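Local coordinates for short chain dehydrogenase (Mycobacterium smegmatis, PDB 3UCX), which probably works as an oxidoreductase of the short-chain dehydrogenase family, with a Rossmann-type fold and four chains in its assembly, at residues 106-110 against 111-115; 172-175 against 176-180. One frame throughout, in Å; residues are numbered along the deposited sequence.

Interaction 1: 106-110 against 111-115; sequences ANTTF and EHMRD
With chi1 at 72°, Thr109 holds OG1 between its own backbone N and carbonyl carbon, facing His112. The result is an N-cap at the start of helix 110-130: His112 N donates to Thr109 OG1 over 3.0 Å at 151°, and His112 CB packs against the same oxygen. A water 2.7 Å from Thr109 OG1 donates to Glu111 OE2, giving the cap hydroxyl a second polar neighbour. Behind the cap the first helical turn closes through a weak bond from Met113 N to Thr109 O and a straighter one from Arg114 N to Phe110 O (2.9 Å, 169°). Methyl CG2 of Thr108, turned anti to its backbone N, meets Met113 CG at 3.5 Å, the two side chains crossing at about a right angle, while Thr108 OG1 bonds to Pro104 O. The Arg114 guanidinium lays one face over Phe110 CB and forms a salt bridge through NH2 with Glu118 of the second subunit. Phe122 and Arg126 of that subunit meet the Phe110 ring, the arginine as a cation-pi partner. Within the turn, Met113 CE lies over one face of this ring, 4.2 Å above the ring plane and offset toward the rim, with Phe110 CD2 4.3 Å away.

Interaction 2: 172-175 against 176-180; sequences QTLA and TELGE
Thr173 and Glu177 stand side by side one helical turn apart and point the same way, Thr173 CG2 lying 3.5 Å from Glu177 OE2. Between them the backbone bond is firm: Glu177 N donates to Thr173 O over 2.8 Å, with the donor in the carbonyl plane. Leu178 N reaches Leu174 O at the same length, but tilted 28° from that carbonyl's plane. The flanking bonds are weak: Thr176 N to Gln172 O is long at 3.4 Å, and Gly179 N to Ala175 O is bent to 127° near the end of the helix.

Thr173 OG1 makes a weak bond to Ala169 O one turn earlier, whereas Thr176 and Glu177 find partners in other chains. Glu177 runs extended beyond CG, and both carboxylate oxygens accept main-chain N-H groups of the second subunit, OE2 from Lys156 and OE1 from Phe105. Two such donors would be expected to stabilise the charged form. Thr176 OG1 bonds to Ser153 O of the second subunit and to Asp225 OD1 and Lys263 NZ of the third. On the apolar flank, Leu174 CD2 and Leu178 CD1 meet at 4.3 Å, and both leucines pack on Ile128 of helix 110-130. The i to i+4 pairing belongs to the connecting helix of a Rossmann-type beta-alpha-beta unit, between strands 141-145 and 184-190, here also part of a subunit interface.

Overall arrangement
Following the chain from its N terminus, interaction 1 comes after strand 91-94, where the loop passes into helix 110-130; interaction 2 lies near the C-terminal end of helix 158-179, before strand 184-190. Each is confined to one continuous run, so neither closes a long loop, and the two follow in series without nesting or crossing. The centres of interaction 1 and interaction 2 are 30 Å apart, and the nearest atoms of interaction 1 and interaction 2 are about 17 Å apart. The two helices nevertheless connect them: Thr108, His112 and Met113 touch Ala159 near the start of helix 158-179, whose far end lies against helix 110-130 as well. Both sites also contact the second subunit, and 172-180 reaches the third.

Interaction 1: 106-110 against 111-115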
loop_
_atom_site.group_PDB
_atom_site.type_symbol
_atom_site.label_atom_id
_atom_site.label_comp_id
_atom_site.label_asym_id
_atom_site.label_seq_id
_atom_site.Cartn_x
_atom_site.Cartn_y
_atom_site.Cartn_z
ATOM N N ALA A 106 6.849 25.137 0.947
ATOM C CA ALA A 106 6.731 26.581 1.270
ATOM C C ALA A 106 7.667 27.447 0.430
ATOM O O ALA A 106 7.398 28.631 0.199
ATOM C CB ALA A 106 6.987 26.816 2.747
ATOM N N ASN A 107 8.778 26.862 -0.014
ATOM C CA ASN A 107 9.764 27.603 -0.791
ATOM C C ASN A 107 9.888 27.165 -2.241
ATOM O O ASN A 107 10.812 27.578 -2.945
ATOM C CB ASN A 107 11.114 27.519 -0.089
ATOM C CG ASN A 107 11.074 28.191 1.269
ATOM O OD1 ASN A 107 10.393 29.183 1.425
ATOM N ND2 ASN A 107 11.764 27.646 2.238
ATOM N N THR A 108 8.935 26.362 -2.692
ATOM C CA THR A 108 8.919 25.859 -4.046
ATOM C C THR A 108 7.983 26.722 -4.886
ATOM O O THR A 108 6.833 26.942 -4.504
ATOM C CB THR A 108 8.420 24.404 -4.054
ATOM O OG1 THR A 108 9.249 23.619 -3.200
ATOM C CG2 THR A 108 8.449 23.793 -5.468
ATOM N N THR A 109 8.451 27.207 -6.032
ATOM C CA THR A 109 7.590 28.003 -6.892
ATOM C C THR A 109 6.554 27.136 -7.623
ATOM O O THR A 109 6.842 26.001 -8.002
ATOM C CB THR A 109 8.377 28.802 -7.954
ATOM O OG1 THR A 109 8.887 27.907 -8.952
ATOM C CG2 THR A 109 9.545 29.618 -7.318
ATOM N N PHE A 110 5.361 27.678 -7.831
ATOM C CA PHE A 110 4.330 26.944 -8.562
ATOM C C PHE A 110 4.795 26.666 -10.006
ATOM O O PHE A 110 4.554 25.598 -10.543
ATOM C CB PHE A 110 2.981 27.690 -8.535
ATOM C CG PHE A 110 2.266 27.625 -7.202
ATOM C CD1 PHE A 110 2.670 28.403 -6.143
ATOM C CD2 PHE A 110 1.183 26.805 -7.012
ATOM C CE1 PHE A 110 2.023 28.343 -4.909
ATOM C CE2 PHE A 110 0.520 26.747 -5.794
ATOM C CZ PHE A 110 0.951 27.491 -4.734
ATOM N N GLU A 111 5.475 27.630 -10.610
ATOM C CA GLU A 111 6.045 27.450 -11.945
ATOM C C GLU A 111 6.945 26.208 -12.012
ATOM O O GLU A 111 6.860 25.435 -12.970
ATOM C CB GLU A 111 6.802 28.729 -12.364
ATOM C CG GLU A 111 7.761 28.571 -13.532
ATOM C CD GLU A 111 8.682 29.783 -13.699
ATOM O OE1 GLU A 111 8.169 30.838 -14.102
ATOM O OE2 GLU A 111 9.908 29.680 -13.416
ATOM N N HIS A 112 7.786 25.996 -10.997
ATOM C CA HIS A 112 8.657 24.809 -10.969
ATOM C C HIS A 112 7.869 23.520 -10.967
ATOM O O HIS A 112 8.217 22.560 -11.662
ATOM C CB HIS A 112 9.577 24.847 -9.747
ATOM C CG HIS A 112 10.341 23.568 -9.519
ATOM N ND1 HIS A 112 11.409 23.218 -10.274
ATOM C CD2 HIS A 112 10.145 22.525 -8.606
ATOM C CE1 HIS A 112 11.878 22.012 -9.855
ATOM N NE2 HIS A 112 11.106 21.596 -8.836
ATOM N N MET A 113 6.832 23.466 -10.134
ATOM C CA MET A 113 6.020 22.262 -10.027
ATOM C C MET A 113 5.226 22.018 -11.318
ATOM O O MET A 113 5.103 20.866 -11.761
ATOM C CB MET A 113 5.126 22.357 -8.808
ATOM C CG MET A 113 5.926 22.391 -7.508
ATOM S SD MET A 113 4.910 22.334 -6.026
ATOM C CE MET A 113 4.270 24.015 -6.014
ATOM N N ARG A 114 4.693 23.080 -11.925
ATOM C CA ARG A 114 4.014 22.931 -13.239
ATOM C C ARG A 114 4.973 22.374 -14.282
ATOM O O ARG A 114 4.590 21.506 -15.055
ATOM C CB ARG A 114 3.417 24.240 -13.741
ATOM C CG ARG A 114 2.341 24.817 -12.840
ATOM C CD ARG A 114 1.630 26.004 -13.478
ATOM N NE ARG A 114 0.764 26.656 -12.509
ATOM C CZ ARG A 114 1.050 27.779 -11.860
ATOM N NH1 ARG A 114 2.180 28.433 -12.110
ATOM N NH2 ARG A 114 0.190 28.268 -10.969
ATOM N N ASP A 115 6.210 22.883 -14.305
ATOM C CA ASP A 115 7.236 22.408 -15.239
ATOM C C ASP A 115 7.617 20.952 -14.958
ATOM O O ASP A 115 7.815 20.182 -15.902
ATOM C CB ASP A 115 8.509 23.258 -15.165
ATOM C CG ASP A 115 8.346 24.648 -15.741
ATOM O OD1 ASP A 115 7.367 24.917 -16.454
ATOM O OD2 ASP A 115 9.239 25.498 -15.472
HETATM O O HOH W 1 10.479 28.831 -10.966
#

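Interaction 2: 172-175 against 176-180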
loop_
_atom_site.group_PDB
_atom_site.type_symbol
_atom_site.label_atom_id
_atom_site.label_comp_id
_atom_site.label_asym_id
_atom_site.label_seq_id
_atom_site.Cartn_x
_atom_site.Cartn_y
_atom_site.Cartn_z
ATOM N N GLN A 172 -0.504 3.428 -13.961
ATOM C CA GLN A 172 -1.427 2.402 -13.542
ATOM C C GLN A 172 -2.725 2.415 -14.375
ATOM O O GLN A 172 -3.154 1.378 -14.884
ATOM C CB GLN A 172 -1.719 2.550 -12.051
ATOM C CG GLN A 172 -0.519 2.133 -11.178
ATOM C CD GLN A 172 -0.722 2.417 -9.718
ATOM O OE1 GLN A 172 -1.568 3.238 -9.353
ATOM N NE2 GLN A 172 0.061 1.734 -8.844
ATOM N N THR A 173 -3.329 3.585 -14.533
ATOM C CA THR A 173 -4.506 3.718 -15.399
ATOM C C THR A 173 -4.180 3.296 -16.856
ATOM O O THR A 173 -4.997 2.631 -17.523
ATOM C CB THR A 173 -5.026 5.163 -15.400
ATOM O OG1 THR A 173 -5.348 5.563 -14.048
ATOM C CG2 THR A 173 -6.303 5.294 -16.302
ATOM N N LEU A 174 -2.981 3.654 -17.325
ATOM C CA LEU A 174 -2.572 3.306 -18.686
ATOM C C LEU A 174 -2.461 1.805 -18.860
ATOM O O LEU A 174 -2.725 1.290 -19.959
ATOM C CB LEU A 174 -1.278 4.008 -19.115
ATOM C CG LEU A 174 -1.394 5.507 -19.463
ATOM C CD1 LEU A 174 -0.010 6.145 -19.687
ATOM C CD2 LEU A 174 -2.285 5.708 -20.719
ATOM N N ALA A 175 -2.047 1.084 -17.814
ATOM C CA ALA A 175 -2.022 -0.373 -17.899
ATOM C C ALA A 175 -3.451 -0.892 -18.168
ATOM O O ALA A 175 -3.662 -1.778 -19.015
ATOM C CB ALA A 175 -1.437 -0.992 -16.616
ATOM N N THR A 176 -4.433 -0.321 -17.477
ATOM C CA THR A 176 -5.818 -0.723 -17.683
ATOM C C THR A 176 -6.250 -0.368 -19.102
ATOM O O THR A 176 -6.806 -1.226 -19.825
ATOM C CB THR A 176 -6.748 -0.069 -16.657
ATOM O OG1 THR A 176 -6.282 -0.415 -15.357
ATOM C CG2 THR A 176 -8.220 -0.533 -16.833
ATOM N N GLU A 177 -6.007 0.881 -19.490
ATOM C CA GLU A 177 -6.535 1.403 -20.741
ATOM C C GLU A 177 -5.859 0.839 -21.985
ATOM O O GLU A 177 -6.502 0.689 -23.028
ATOM C CB GLU A 177 -6.519 2.929 -20.732
ATOM C CG GLU A 177 -7.502 3.479 -19.699
ATOM C CD GLU A 177 -7.657 4.990 -19.703
ATOM O OE1 GLU A 177 -6.875 5.689 -20.390
ATOM O OE2 GLU A 177 -8.561 5.471 -18.955
ATOM N N LEU A 178 -4.575 0.551 -21.914
ATOM C CA LEU A 178 -3.867 0.017 -23.043
ATOM C C LEU A 178 -3.818 -1.519 -23.025
ATOM O O LEU A 178 -3.504 -2.115 -24.036
ATOM C CB LEU A 178 -2.468 0.608 -23.139
ATOM C CG LEU A 178 -2.336 2.130 -23.197
ATOM C CD1 LEU A 178 -0.867 2.530 -23.288
ATOM C CD2 LEU A 178 -3.140 2.664 -24.395
ATOM N N GLY A 179 -4.153 -2.141 -21.886
ATOM C CA GLY A 179 -4.147 -3.597 -21.759
ATOM C C GLY A 179 -5.079 -4.316 -22.740
ATOM O O GLY A 179 -4.777 -5.395 -23.202
ATOM N N GLU A 180 -6.191 -3.709 -23.096
ATOM C CA GLU A 180 -7.062 -4.359 -24.077
ATOM C C GLU A 180 -6.471 -4.412 -25.481
ATOM O O GLU A 180 -6.825 -5.300 -26.263
ATOM C CB GLU A 180 -8.471 -3.766 -24.085
ATOM C CG GLU A 180 -9.428 -4.705 -23.357
ATOM C CD GLU A 180 -10.865 -4.226 -23.375
ATOM O OE1 GLU A 180 -11.135 -3.150 -23.968
ATOM O OE2 GLU A 180 -11.716 -4.932 -22.792
#